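Local coordinates for endonuclease and methylase LlaGI (PDB 5FFJ), which is a Type ISP restriction-modification enzyme that recognises a specific DNA sequence and couples a helicase-like ATPase with DNA methylation, probably of adenine, at residues Ser862-Asp866 and Ser1119-Lys1125; Arg1065-Val1069 and Asp1359-Ile1364; Glu1091-Leu1095 and Val1107-Thr1112. All blocks are in the same frame, centred on the assembly; numbering follows the deposited sequence.

Contact 1: Ser862-Asp866 and Ser1119-Lys1125; sequences SNEND and SWSRSLK. With nucleotides of chain C.
Asp866 and Lys1125 form a salt bridge, with Asp866 OD1 2.8 Å from Lys1125 NZ. The lysine chain runs extended to CE and then bends at its last torsion (chi4 -142°), swinging the ammonium group to the carboxylate. The side chain of Asn863 reaches between Lys1125 and Trp1120, coming from the direction opposite to the lysine. Its backbone faces the DNA instead: Asn863 N makes a weak hydrogen bond of 3.4 Å to OP1 of DA17 of chain C.

One residue on, Glu864 crosses the side chain of Trp1120 at about a right angle. The Glu864 carboxylate lies near the edge of the indole, though its exact placement is doubtful.

From the first turn of helix 1122-1129, Arg1122 reaches to the bases. Its guanidinium grips the Hoogsteen edge of DG19 of chain C in bidentate fashion, Arg1122 NH1 donating to N7 at 3.0 Å and Arg1122 NH2 to O6 at 2.6 Å. Both N-H directions are fairly straight, at 155°. One face of the same group lies over DT18 of chain C, whose C6 is 3.5 Å above the guanidinium plane and offset toward its rim. Paired donors meeting N7 and O6 in this way are the classic major-groove readout of guanine.

Ser1121 holds the N-cap position of helix 1122-1129, its OG bonded to Glu1162 and Arg1065. The loop 862-866, which follows the NPPY motif of the methylase, lies between strand 850-853 and helix 874-885; on the specificity side, Trp1120 and Leu1124 pack against Tyr1088 of helix 1074-1096.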
loop_
_atom_site.group_PDB
_atom_site.type_symbol
_atom_site.label_atom_id
_atom_site.label_comp_id
_atom_site.label_asym_id
_atom_site.label_seq_id
_atom_site.Cartn_x
_atom_site.Cartn_y
_atom_site.Cartn_z
ATOM N N SER A 862 4.138 -0.319 10.397
ATOM C CA SER A 862 3.590 0.427 11.530
ATOM C C SER A 862 2.664 -0.557 12.260
ATOM O O SER A 862 2.027 -1.394 11.619
ATOM C CB SER A 862 2.856 1.690 11.081
ATOM O OG SER A 862 3.778 2.655 10.598
ATOM N N ASN A 863 2.577 -0.446 13.582
ATOM C CA ASN A 863 2.315 -1.608 14.445
ATOM C C ASN A 863 1.019 -2.388 14.207
ATOM O O ASN A 863 1.027 -3.622 14.224
ATOM C CB ASN A 863 2.341 -1.174 15.913
ATOM C CG ASN A 863 2.368 -2.350 16.863
ATOM O OD1 ASN A 863 1.389 -2.630 17.551
ATOM N ND2 ASN A 863 3.494 -3.056 16.897
ATOM N N GLU A 864 -0.087 -1.687 13.987
ATOM C CA GLU A 864 -1.403 -2.326 14.024
ATOM C C GLU A 864 -1.759 -2.977 12.697
ATOM O O GLU A 864 -2.830 -3.568 12.554
ATOM C CB GLU A 864 -2.479 -1.313 14.410
ATOM C CG GLU A 864 -1.991 -0.287 15.421
ATOM C CD GLU A 864 -2.963 -0.048 16.562
ATOM O OE1 GLU A 864 -2.520 0.502 17.588
ATOM O OE2 GLU A 864 -4.157 -0.407 16.448
ATOM N N ASN A 865 -0.863 -2.860 11.724
ATOM C CA ASN A 865 -0.968 -3.637 10.499
ATOM C C ASN A 865 -0.407 -5.031 10.770
ATOM O O ASN A 865 0.497 -5.494 10.074
ATOM C CB ASN A 865 -0.222 -2.950 9.352
ATOM C CG ASN A 865 -0.542 -1.470 9.252
ATOM O OD1 ASN A 865 -1.641 -1.034 9.602
ATOM N ND2 ASN A 865 0.418 -0.690 8.770
ATOM N N ASP A 866 -0.970 -5.687 11.787
ATOM C CA ASP A 866 -0.430 -6.926 12.347
ATOM C C ASP A 866 -0.208 -7.975 11.261
ATOM O O ASP A 866 0.689 -8.814 11.366
ATOM C CB ASP A 866 -1.369 -7.500 13.420
ATOM C CG ASP A 866 -1.892 -6.444 14.383
ATOM O OD1 ASP A 866 -1.154 -6.062 15.316
ATOM O OD2 ASP A 866 -3.054 -6.014 14.218
ATOM N N SER A 1119 -3.850 2.914 20.313
ATOM C CA SER A 1119 -2.622 2.859 19.529
ATOM C C SER A 1119 -1.689 1.837 20.177
ATOM O O SER A 1119 -0.887 2.171 21.050
ATOM C CB SER A 1119 -1.953 4.236 19.423
ATOM O OG SER A 1119 -0.967 4.233 18.399
ATOM N N TRP A 1120 -1.827 0.581 19.758
ATOM C CA TRP A 1120 -0.981 -0.510 20.238
ATOM C C TRP A 1120 0.499 -0.266 19.980
ATOM O O TRP A 1120 0.886 0.352 18.990
ATOM C CB TRP A 1120 -1.387 -1.839 19.586
ATOM C CG TRP A 1120 -2.760 -2.308 19.969
ATOM C CD1 TRP A 1120 -3.851 -2.410 19.155
ATOM C CD2 TRP A 1120 -3.189 -2.730 21.269
ATOM N NE1 TRP A 1120 -4.931 -2.874 19.867
ATOM C CE2 TRP A 1120 -4.551 -3.076 21.168
ATOM C CE3 TRP A 1120 -2.553 -2.850 22.507
ATOM C CZ2 TRP A 1120 -5.286 -3.535 22.259
ATOM C CZ3 TRP A 1120 -3.287 -3.305 23.589
ATOM C CH2 TRP A 1120 -4.639 -3.640 23.457
ATOM N N SER A 1121 1.313 -0.758 20.905
ATOM C CA SER A 1121 2.752 -0.844 20.727
ATOM C C SER A 1121 3.198 -2.154 21.355
ATOM O O SER A 1121 2.431 -2.773 22.092
ATOM C CB SER A 1121 3.462 0.343 21.371
ATOM O OG SER A 1121 3.328 0.299 22.781
ATOM N N ARG A 1122 4.425 -2.575 21.068
ATOM C CA ARG A 1122 4.933 -3.843 21.581
ATOM C C ARG A 1122 4.711 -3.966 23.084
ATOM O O ARG A 1122 4.068 -4.907 23.547
ATOM C CB ARG A 1122 6.423 -3.996 21.269
ATOM C CG ARG A 1122 7.038 -5.253 21.869
ATOM C CD ARG A 1122 8.423 -5.535 21.309
ATOM N NE ARG A 1122 9.369 -4.470 21.619
ATOM C CZ ARG A 1122 10.676 -4.537 21.389
ATOM N NH1 ARG A 1122 11.204 -5.626 20.844
ATOM N NH2 ARG A 1122 11.458 -3.515 21.706
ATOM N N SER A 1123 5.231 -3.000 23.834
ATOM C CA SER A 1123 5.126 -3.017 25.287
ATOM C C SER A 1123 3.675 -3.072 25.758
ATOM O O SER A 1123 3.355 -3.799 26.694
ATOM C CB SER A 1123 5.819 -1.791 25.883
ATOM O OG SER A 1123 5.364 -1.535 27.200
ATOM N N LEU A 1124 2.797 -2.310 25.113
ATOM C CA LEU A 1124 1.403 -2.260 25.541
ATOM C C LEU A 1124 0.727 -3.609 25.319
ATOM O O LEU A 1124 -0.145 -4.006 26.092
ATOM C CB LEU A 1124 0.639 -1.160 24.801
ATOM C CG LEU A 1124 -0.735 -0.827 25.392
ATOM C CD1 LEU A 1124 -0.588 -0.136 26.736
ATOM C CD2 LEU A 1124 -1.546 0.034 24.445
ATOM N N LYS A 1125 1.133 -4.309 24.264
ATOM C CA LYS A 1125 0.625 -5.652 24.006
ATOM C C LYS A 1125 1.093 -6.611 25.093
ATOM O O LYS A 1125 0.336 -7.472 25.538
ATOM C CB LYS A 1125 1.080 -6.162 22.636
ATOM C CG LYS A 1125 0.482 -5.429 21.450
ATOM C CD LYS A 1125 0.862 -6.112 20.144
ATOM C CE LYS A 1125 0.594 -5.218 18.952
ATOM N NZ LYS A 1125 0.071 -5.973 17.783
ATOM P P DA C 17 4.884 1.430 16.563
ATOM O OP1 DA C 17 3.568 1.751 15.963
ATOM O OP2 DA C 17 5.011 1.320 18.034
ATOM O "O5'" DA C 17 5.444 0.077 15.914
ATOM C "C5'" DA C 17 5.528 -0.031 14.494
ATOM C "C4'" DA C 17 6.870 -0.584 14.043
ATOM O "O4'" DA C 17 7.925 0.336 14.419
ATOM C "C3'" DA C 17 7.260 -1.939 14.634
ATOM O "O3'" DA C 17 7.836 -2.760 13.615
ATOM C "C2'" DA C 17 8.259 -1.576 15.726
ATOM C "C1'" DA C 17 8.928 -0.350 15.138
ATOM N N9 DA C 17 9.471 0.564 16.123
ATOM C C8 DA C 17 8.840 1.047 17.233
ATOM N N7 DA C 17 9.568 1.878 17.931
ATOM C C5 DA C 17 10.752 1.953 17.222
ATOM C C6 DA C 17 11.933 2.670 17.443
ATOM N N6 DA C 17 12.104 3.477 18.488
ATOM N N1 DA C 17 12.931 2.525 16.547
ATOM C C2 DA C 17 12.744 1.709 15.502
ATOM N N3 DA C 17 11.675 0.983 15.189
ATOM C C4 DA C 17 10.706 1.153 16.102
ATOM P P DT C 18 7.807 -4.361 13.730
ATOM O OP1 DT C 18 7.977 -4.879 12.355
ATOM O OP2 DT C 18 6.618 -4.770 14.512
ATOM O "O5'" DT C 18 9.130 -4.700 14.568
ATOM C "C5'" DT C 18 10.406 -4.378 14.016
ATOM C "C4'" DT C 18 11.505 -4.483 15.055
ATOM O "O4'" DT C 18 11.551 -3.270 15.861
ATOM C "C3'" DT C 18 11.356 -5.641 16.059
ATOM O "O3'" DT C 18 12.561 -6.397 16.116
ATOM C "C2'" DT C 18 11.068 -4.921 17.378
ATOM C "C1'" DT C 18 11.866 -3.653 17.175
ATOM N N1 DT C 18 11.567 -2.529 18.124
ATOM C C2 DT C 18 12.599 -1.716 18.533
ATOM O O2 DT C 18 13.747 -1.858 18.154
ATOM N N3 DT C 18 12.241 -0.719 19.398
ATOM C C4 DT C 18 10.980 -0.459 19.893
ATOM O O4 DT C 18 10.759 0.465 20.672
ATOM C C5 DT C 18 9.938 -1.352 19.432
ATOM C C7 DT C 18 8.522 -1.174 19.899
ATOM C C6 DT C 18 10.279 -2.335 18.580
ATOM P P DG C 19 12.546 -8.000 16.040
ATOM O OP1 DG C 19 12.010 -8.399 14.723
ATOM O OP2 DG C 19 11.907 -8.509 17.275
ATOM O "O5'" DG C 19 14.098 -8.372 16.070
ATOM C "C5'" DG C 19 14.960 -7.886 15.042
ATOM C "C4'" DG C 19 16.381 -7.709 15.551
ATOM O "O4'" DG C 19 16.448 -6.521 16.383
ATOM C "C3'" DG C 19 16.905 -8.847 16.416
ATOM O "O3'" DG C 19 18.316 -9.027 16.216
ATOM C "C2'" DG C 19 16.560 -8.385 17.829
ATOM C "C1'" DG C 19 16.713 -6.868 17.730
ATOM N N9 DG C 19 15.806 -6.095 18.586
ATOM C C8 DG C 19 14.456 -6.292 18.768
ATOM N N7 DG C 19 13.908 -5.422 19.576
ATOM C C5 DG C 19 14.957 -4.589 19.944
ATOM C C6 DG C 19 14.972 -3.461 20.802
ATOM O O6 DG C 19 14.027 -2.959 21.430
ATOM N N1 DG C 19 16.247 -2.905 20.900
ATOM C C2 DG C 19 17.362 -3.376 20.249
ATOM N N2 DG C 19 18.504 -2.707 20.464
ATOM N N3 DG C 19 17.361 -4.429 19.442
ATOM C C4 DG C 19 16.129 -4.984 19.336
#

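Contact 2: Arg1065-Val1069 and Asp1359-Ile1364; sequences RDAWV and DKKSGI. With nucleotides of chain C.
Ile1364 packs against Ala1067 and Trp1068 at the end of a loop shaped by an Asx motif, in which Asp1359 OD2 accepts the backbone N of Ser1362 at 2.8 Å. That N-H arrives on the anti side of the carboxylate, 23° out of its plane.

Traced outward, the isoleucine first brings CB to 4.0 Å from Ala1067 O, and its CG2 branch then closes to 3.7 Å from the same oxygen. The other branch diverges: CG1 stands anti to the carbonyl carbon (chi1 -45°) and carries CD1 across to the indole. Ile1364 CD1 ends 3.9 Å from the centroid of the six-membered ring of Trp1068, 12° off the ring normal, a CH-pi contact over the face.

Elsewhere on the indole, Ser1362 CB sits 3.8 Å from Trp1068 NE1. Ala1067 points its methyl at the Asx loop, with CB 3.6 Å from Asp1359 CG. Ile1083 and Met1084 of helix 1074-1096 also touch the tryptophan, and a serine in its place would probably leave Ile1364 CD1 without a surface to lie on and open a gap toward that helix.

The N-terminus of helix 1066-1069 meets the DNA backbone: Asp1066 N donates to OP1 of DG16 of chain C at 3.2 Å.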
loop_
_atom_site.group_PDB
_atom_site.type_symbol
_atom_site.label_atom_id
_atom_site.label_comp_id
_atom_site.label_asym_id
_atom_site.label_seq_id
_atom_site.Cartn_x
_atom_site.Cartn_y
_atom_site.Cartn_z
ATOM N N ARG A 1065 2.973 6.861 20.396
ATOM C CA ARG A 1065 1.559 7.172 20.181
ATOM C C ARG A 1065 1.308 8.662 20.417
ATOM O O ARG A 1065 0.562 9.048 21.318
ATOM C CB ARG A 1065 0.670 6.313 21.091
ATOM C CG ARG A 1065 1.099 6.263 22.553
ATOM C CD ARG A 1065 0.220 5.304 23.348
ATOM N NE ARG A 1065 0.374 3.914 22.915
ATOM C CZ ARG A 1065 1.213 3.033 23.455
ATOM N NH1 ARG A 1065 2.003 3.378 24.465
ATOM N NH2 ARG A 1065 1.264 1.795 22.979
ATOM N N ASP A 1066 1.930 9.493 19.583
ATOM C CA ASP A 1066 1.915 10.943 19.763
ATOM C C ASP A 1066 0.511 11.544 19.695
ATOM O O ASP A 1066 0.177 12.431 20.481
ATOM C CB ASP A 1066 2.811 11.615 18.713
ATOM C CG ASP A 1066 4.297 11.422 18.992
ATOM O OD1 ASP A 1066 4.652 10.933 20.087
ATOM O OD2 ASP A 1066 5.115 11.772 18.115
ATOM N N ALA A 1067 -0.307 11.072 18.757
ATOM C CA ALA A 1067 -1.636 11.645 18.556
ATOM C C ALA A 1067 -2.482 11.565 19.827
ATOM O O ALA A 1067 -3.254 12.477 20.127
ATOM C CB ALA A 1067 -2.350 10.950 17.407
ATOM N N TRP A 1068 -2.324 10.476 20.572
ATOM C CA TRP A 1068 -3.068 10.274 21.810
ATOM C C TRP A 1068 -2.400 10.972 22.986
ATOM O O TRP A 1068 -3.051 11.666 23.767
ATOM C CB TRP A 1068 -3.196 8.781 22.121
ATOM C CG TRP A 1068 -4.016 8.008 21.134
ATOM C CD1 TRP A 1068 -3.580 7.427 19.980
ATOM C CD2 TRP A 1068 -5.417 7.721 21.222
ATOM N NE1 TRP A 1068 -4.624 6.799 19.342
ATOM C CE2 TRP A 1068 -5.762 6.965 20.085
ATOM C CE3 TRP A 1068 -6.412 8.034 22.152
ATOM C CZ2 TRP A 1068 -7.061 6.518 19.853
ATOM C CZ3 TRP A 1068 -7.699 7.588 21.920
ATOM C CH2 TRP A 1068 -8.013 6.839 20.780
ATOM N N VAL A 1069 -1.089 10.787 23.092
ATOM C CA VAL A 1069 -0.354 11.105 24.310
ATOM C C VAL A 1069 0.193 12.539 24.337
ATOM O O VAL A 1069 0.483 13.071 25.411
ATOM C CB VAL A 1069 0.799 10.076 24.502
ATOM C CG1 VAL A 1069 2.169 10.743 24.590
ATOM C CG2 VAL A 1069 0.537 9.217 25.724
ATOM N N ASP A 1359 -5.315 13.722 12.928
ATOM C CA ASP A 1359 -4.642 12.443 12.737
ATOM C C ASP A 1359 -5.544 11.505 11.940
ATOM O O ASP A 1359 -6.619 11.130 12.404
ATOM C CB ASP A 1359 -4.278 11.820 14.086
ATOM C CG ASP A 1359 -3.427 10.580 13.942
ATOM O OD1 ASP A 1359 -2.241 10.721 13.579
ATOM O OD2 ASP A 1359 -3.938 9.469 14.200
ATOM N N LYS A 1360 -5.109 11.136 10.738
ATOM C CA LYS A 1360 -5.927 10.325 9.838
ATOM C C LYS A 1360 -6.348 8.999 10.469
ATOM O O LYS A 1360 -7.473 8.538 10.274
ATOM C CB LYS A 1360 -5.170 10.052 8.536
ATOM N N LYS A 1361 -5.441 8.398 11.233
ATOM C CA LYS A 1361 -5.674 7.085 11.830
ATOM C C LYS A 1361 -6.664 7.159 12.989
ATOM O O LYS A 1361 -7.640 6.408 13.036
ATOM C CB LYS A 1361 -4.353 6.483 12.315
ATOM N N SER A 1362 -6.405 8.078 13.915
ATOM C CA SER A 1362 -7.171 8.178 15.157
ATOM C C SER A 1362 -8.300 9.204 15.068
ATOM O O SER A 1362 -9.286 9.114 15.802
ATOM C CB SER A 1362 -6.242 8.531 16.327
ATOM O OG SER A 1362 -5.445 9.664 16.041
ATOM N N GLY A 1363 -8.158 10.175 14.173
ATOM C CA GLY A 1363 -9.146 11.231 14.038
ATOM C C GLY A 1363 -9.057 12.235 15.174
ATOM O O GLY A 1363 -10.025 12.937 15.470
ATOM N N ILE A 1364 -7.891 12.305 15.813
ATOM C CA ILE A 1364 -7.674 13.239 16.917
ATOM C C ILE A 1364 -7.163 14.565 16.366
ATOM O O ILE A 1364 -6.154 14.609 15.659
ATOM C CB ILE A 1364 -6.663 12.700 17.967
ATOM C CG1 ILE A 1364 -6.950 11.225 18.301
ATOM C CG2 ILE A 1364 -6.641 13.615 19.206
ATOM C CD1 ILE A 1364 -7.322 10.919 19.742
ATOM P P DG C 16 3.538 7.756 16.603
ATOM O OP1 DG C 16 2.093 7.720 16.910
ATOM O OP2 DG C 16 4.493 8.223 17.635
ATOM O "O5'" DG C 16 3.992 6.294 16.132
ATOM C "C5'" DG C 16 5.140 6.173 15.308
ATOM C "C4'" DG C 16 5.548 4.728 15.093
ATOM O "O4'" DG C 16 6.849 4.719 14.455
ATOM C "C3'" DG C 16 5.782 3.910 16.347
ATOM O "O3'" DG C 16 5.917 2.533 16.027
ATOM C "C2'" DG C 16 7.102 4.487 16.789
ATOM C "C1'" DG C 16 7.841 4.484 15.452
ATOM N N9 DG C 16 8.887 5.486 15.324
ATOM C C8 DG C 16 8.932 6.739 15.888
ATOM N N7 DG C 16 10.013 7.406 15.577
ATOM C C5 DG C 16 10.720 6.536 14.755
ATOM C C6 DG C 16 11.968 6.697 14.108
ATOM O O6 DG C 16 12.726 7.676 14.132
ATOM N N1 DG C 16 12.314 5.565 13.370
ATOM C C2 DG C 16 11.549 4.426 13.275
ATOM N N2 DG C 16 12.039 3.434 12.520
ATOM N N3 DG C 16 10.385 4.266 13.875
ATOM C C4 DG C 16 10.036 5.356 14.593
ATOM P P DG C 15 4.888 14.176 12.704
ATOM O OP1 DG C 15 3.491 14.576 12.992
ATOM O OP2 DG C 15 5.971 15.168 12.887
ATOM O "O5'" DG C 15 5.280 12.874 13.549
ATOM C "C5'" DG C 15 4.305 12.218 14.362
ATOM C "C4'" DG C 15 4.299 10.725 14.099
ATOM O "O4'" DG C 15 5.362 10.401 13.154
ATOM C "C3'" DG C 15 4.552 9.855 15.331
ATOM O "O3'" DG C 15 3.747 8.659 15.287
ATOM C "C2'" DG C 15 6.045 9.569 15.233
ATOM C "C1'" DG C 15 6.251 9.464 13.731
ATOM N N9 DG C 15 7.617 9.755 13.277
ATOM C C8 DG C 15 8.309 10.937 13.411
ATOM N N7 DG C 15 9.510 10.899 12.895
ATOM C C5 DG C 15 9.621 9.613 12.382
ATOM C C6 DG C 15 10.699 8.985 11.706
ATOM O O6 DG C 15 11.807 9.460 11.417
ATOM N N1 DG C 15 10.394 7.673 11.358
ATOM C C2 DG C 15 9.200 7.045 11.629
ATOM N N2 DG C 15 9.085 5.777 11.216
ATOM N N3 DG C 15 8.186 7.620 12.260
ATOM C C4 DG C 15 8.465 8.898 12.608
#

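Contact 3: Glu1091-Leu1095 and Val1107-Thr1112; sequences EVDRL and VVDYVT
Leu1095 fits its two methyls against different parts of the returning chain. CD1, anti to CA (chi2 -176°), reaches furthest and lies 3.7 Å from Val1107 CG2. CD2 turns to Tyr1110 and meets its CB at 3.6 Å, close to where that residue's carbonyl oxygen also lies. The leucine crosses both partners at about a right angle; the tyrosine takes part through CB, and its ring leads away from the helix.

One helical turn earlier, Glu1091 meets the last two residues of the segment 1107-1112. Its chain is bent at chi2 (-64°), which lays the carboxylate along the backbone there. OE1 sits 3.6 Å from Val1111 CA, and OE2 is 3.4 Å from Thr1112 CB, with the glutamate and threonine side chains crossing at about a right angle. The guanidinium of Arg1094 has Glu1091 OE1 above one face, 4.0 Å from the plane and over its centre; this positive neighbour would probably help stabilise the charge of a buried carboxylate. Arg1094 also touches Tyr1110 O with CD, at 3.9 Å.

Further out, the returning chain is shaped by a 3-10 turn, where Tyr1110 N bonds to Val1107 O at 2.9 Å. Leu1102 packs on Leu1095, Ile1118 touches Glu1091, and Trp1120 packs on Val1111. Asp1093, on another side of the helix, makes a salt bridge with Lys1133. The nearest atom of the contact is about 10 Å from the DNA.

Glu1091 and Leu1095 are thus i and i+4 positions on one face of helix 1074-1096, covered by what follows it: a long connection, with a 3-10 turn, that folds back on the helix it leaves, within the Type ISP specificity domain.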
loop_
_atom_site.group_PDB
_atom_site.type_symbol
_atom_site.label_atom_id
_atom_site.label_comp_id
_atom_site.label_asym_id
_atom_site.label_seq_id
_atom_site.Cartn_x
_atom_site.Cartn_y
_atom_site.Cartn_z
ATOM N N GLU A 1091 -10.490 -3.927 27.014
ATOM C CA GLU A 1091 -9.890 -5.060 26.320
ATOM C C GLU A 1091 -9.336 -6.042 27.344
ATOM O O GLU A 1091 -9.440 -7.254 27.173
ATOM C CB GLU A 1091 -8.780 -4.601 25.371
ATOM C CG GLU A 1091 -9.246 -3.677 24.253
ATOM C CD GLU A 1091 -10.220 -4.341 23.298
ATOM O OE1 GLU A 1091 -10.075 -5.555 23.039
ATOM O OE2 GLU A 1091 -11.134 -3.644 22.808
ATOM N N VAL A 1092 -8.763 -5.511 28.418
ATOM C CA VAL A 1092 -8.223 -6.338 29.490
ATOM C C VAL A 1092 -9.338 -7.098 30.203
ATOM O O VAL A 1092 -9.218 -8.299 30.453
ATOM C CB VAL A 1092 -7.435 -5.484 30.506
ATOM C CG1 VAL A 1092 -7.256 -6.220 31.833
ATOM C CG2 VAL A 1092 -6.083 -5.097 29.925
ATOM N N ASP A 1093 -10.418 -6.394 30.535
ATOM C CA ASP A 1093 -11.576 -7.015 31.170
ATOM C C ASP A 1093 -12.133 -8.131 30.291
ATOM O O ASP A 1093 -12.600 -9.152 30.795
ATOM C CB ASP A 1093 -12.666 -5.975 31.455
ATOM C CG ASP A 1093 -12.398 -5.170 32.717
ATOM O OD1 ASP A 1093 -11.805 -5.716 33.670
ATOM O OD2 ASP A 1093 -12.796 -3.987 32.758
ATOM N N ARG A 1094 -12.083 -7.929 28.976
ATOM C CA ARG A 1094 -12.509 -8.959 28.035
ATOM C C ARG A 1094 -11.595 -10.178 28.146
ATOM O O ARG A 1094 -12.070 -11.310 28.215
ATOM C CB ARG A 1094 -12.508 -8.428 26.598
ATOM C CG ARG A 1094 -12.904 -9.470 25.554
ATOM C CD ARG A 1094 -12.633 -8.991 24.142
ATOM N NE ARG A 1094 -13.469 -7.854 23.770
ATOM C CZ ARG A 1094 -13.655 -7.442 22.519
ATOM N NH1 ARG A 1094 -13.070 -8.078 21.512
ATOM N NH2 ARG A 1094 -14.432 -6.398 22.275
ATOM N N LEU A 1095 -10.287 -9.931 28.161
ATOM C CA LEU A 1095 -9.292 -10.995 28.263
ATOM C C LEU A 1095 -9.375 -11.717 29.602
ATOM O O LEU A 1095 -9.006 -12.886 29.712
ATOM C CB LEU A 1095 -7.878 -10.435 28.076
ATOM C CG LEU A 1095 -7.499 -9.845 26.713
ATOM C CD1 LEU A 1095 -6.028 -9.442 26.695
ATOM C CD2 LEU A 1095 -7.810 -10.807 25.576
ATOM N N VAL A 1107 -1.961 -12.266 21.510
ATOM C CA VAL A 1107 -3.069 -11.484 22.050
ATOM C C VAL A 1107 -3.804 -10.694 20.963
ATOM O O VAL A 1107 -4.960 -10.312 21.139
ATOM C CB VAL A 1107 -2.566 -10.512 23.138
ATOM C CG1 VAL A 1107 -1.622 -9.481 22.538
ATOM C CG2 VAL A 1107 -3.729 -9.835 23.847
ATOM N N VAL A 1108 -3.122 -10.456 19.846
ATOM C CA VAL A 1108 -3.685 -9.704 18.724
ATOM C C VAL A 1108 -5.052 -10.212 18.273
ATOM O O VAL A 1108 -5.935 -9.424 17.936
ATOM C CB VAL A 1108 -2.731 -9.740 17.513
ATOM C CG1 VAL A 1108 -3.422 -9.210 16.255
ATOM C CG2 VAL A 1108 -1.470 -8.940 17.810
ATOM N N ASP A 1109 -5.214 -11.530 18.249
ATOM C CA ASP A 1109 -6.446 -12.145 17.767
ATOM C C ASP A 1109 -7.633 -11.892 18.695
ATOM O O ASP A 1109 -8.787 -12.039 18.288
ATOM C CB ASP A 1109 -6.238 -13.649 17.593
ATOM C CG ASP A 1109 -5.046 -13.972 16.714
ATOM O OD1 ASP A 1109 -4.856 -13.279 15.690
ATOM O OD2 ASP A 1109 -4.294 -14.912 17.048
ATOM N N TYR A 1110 -7.343 -11.498 19.933
ATOM C CA TYR A 1110 -8.374 -11.316 20.950
ATOM C C TYR A 1110 -8.566 -9.846 21.332
ATOM O O TYR A 1110 -9.213 -9.543 22.337
ATOM C CB TYR A 1110 -8.024 -12.131 22.198
ATOM C CG TYR A 1110 -7.664 -13.569 21.901
ATOM C CD1 TYR A 1110 -6.370 -13.919 21.539
ATOM C CD2 TYR A 1110 -8.616 -14.576 21.984
ATOM C CE1 TYR A 1110 -6.034 -15.230 21.264
ATOM C CE2 TYR A 1110 -8.291 -15.890 21.713
ATOM C CZ TYR A 1110 -6.998 -16.211 21.353
ATOM O OH TYR A 1110 -6.667 -17.519 21.080
ATOM N N VAL A 1111 -8.008 -8.940 20.531
ATOM C CA VAL A 1111 -8.092 -7.506 20.818
ATOM C C VAL A 1111 -8.561 -6.693 19.606
ATOM O O VAL A 1111 -8.677 -7.218 18.498
ATOM C CB VAL A 1111 -6.740 -6.958 21.312
ATOM C CG1 VAL A 1111 -6.376 -7.600 22.636
ATOM C CG2 VAL A 1111 -5.646 -7.205 20.290
ATOM N N THR A 1112 -8.808 -5.406 19.833
ATOM C CA THR A 1112 -9.627 -4.585 18.935
ATOM C C THR A 1112 -9.033 -4.188 17.572
ATOM O O THR A 1112 -9.761 -4.125 16.581
ATOM C CB THR A 1112 -10.033 -3.269 19.630
ATOM O OG1 THR A 1112 -10.735 -2.443 18.694
ATOM C CG2 THR A 1112 -8.810 -2.510 20.159
#

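In the fold
Along the chain, the loop 862-866 comes first, followed by 1065-1069, 1091-1095, 1107-1112, 1119-1125 and finally 1359-1364. Contacts 1 and 2 therefore alternate in sequence, while contact 3 is nested inside both. The centre of contact 1 is about 14 Å from that of contact 2 and about 13 Å from that of contact 3; contacts 2 and 3 are about 21 Å apart and do not touch. Lys1125 of contact 1 packs on Val1108 of contact 3. Helix 1074-1096 supplies one side of contact 3 and packs against residues of contacts 1 and 2. Of the three, contact 1 joins the methylase region to the specificity domain; DNA contacts from both its sides suggest a DNA-binding surface spanning the two.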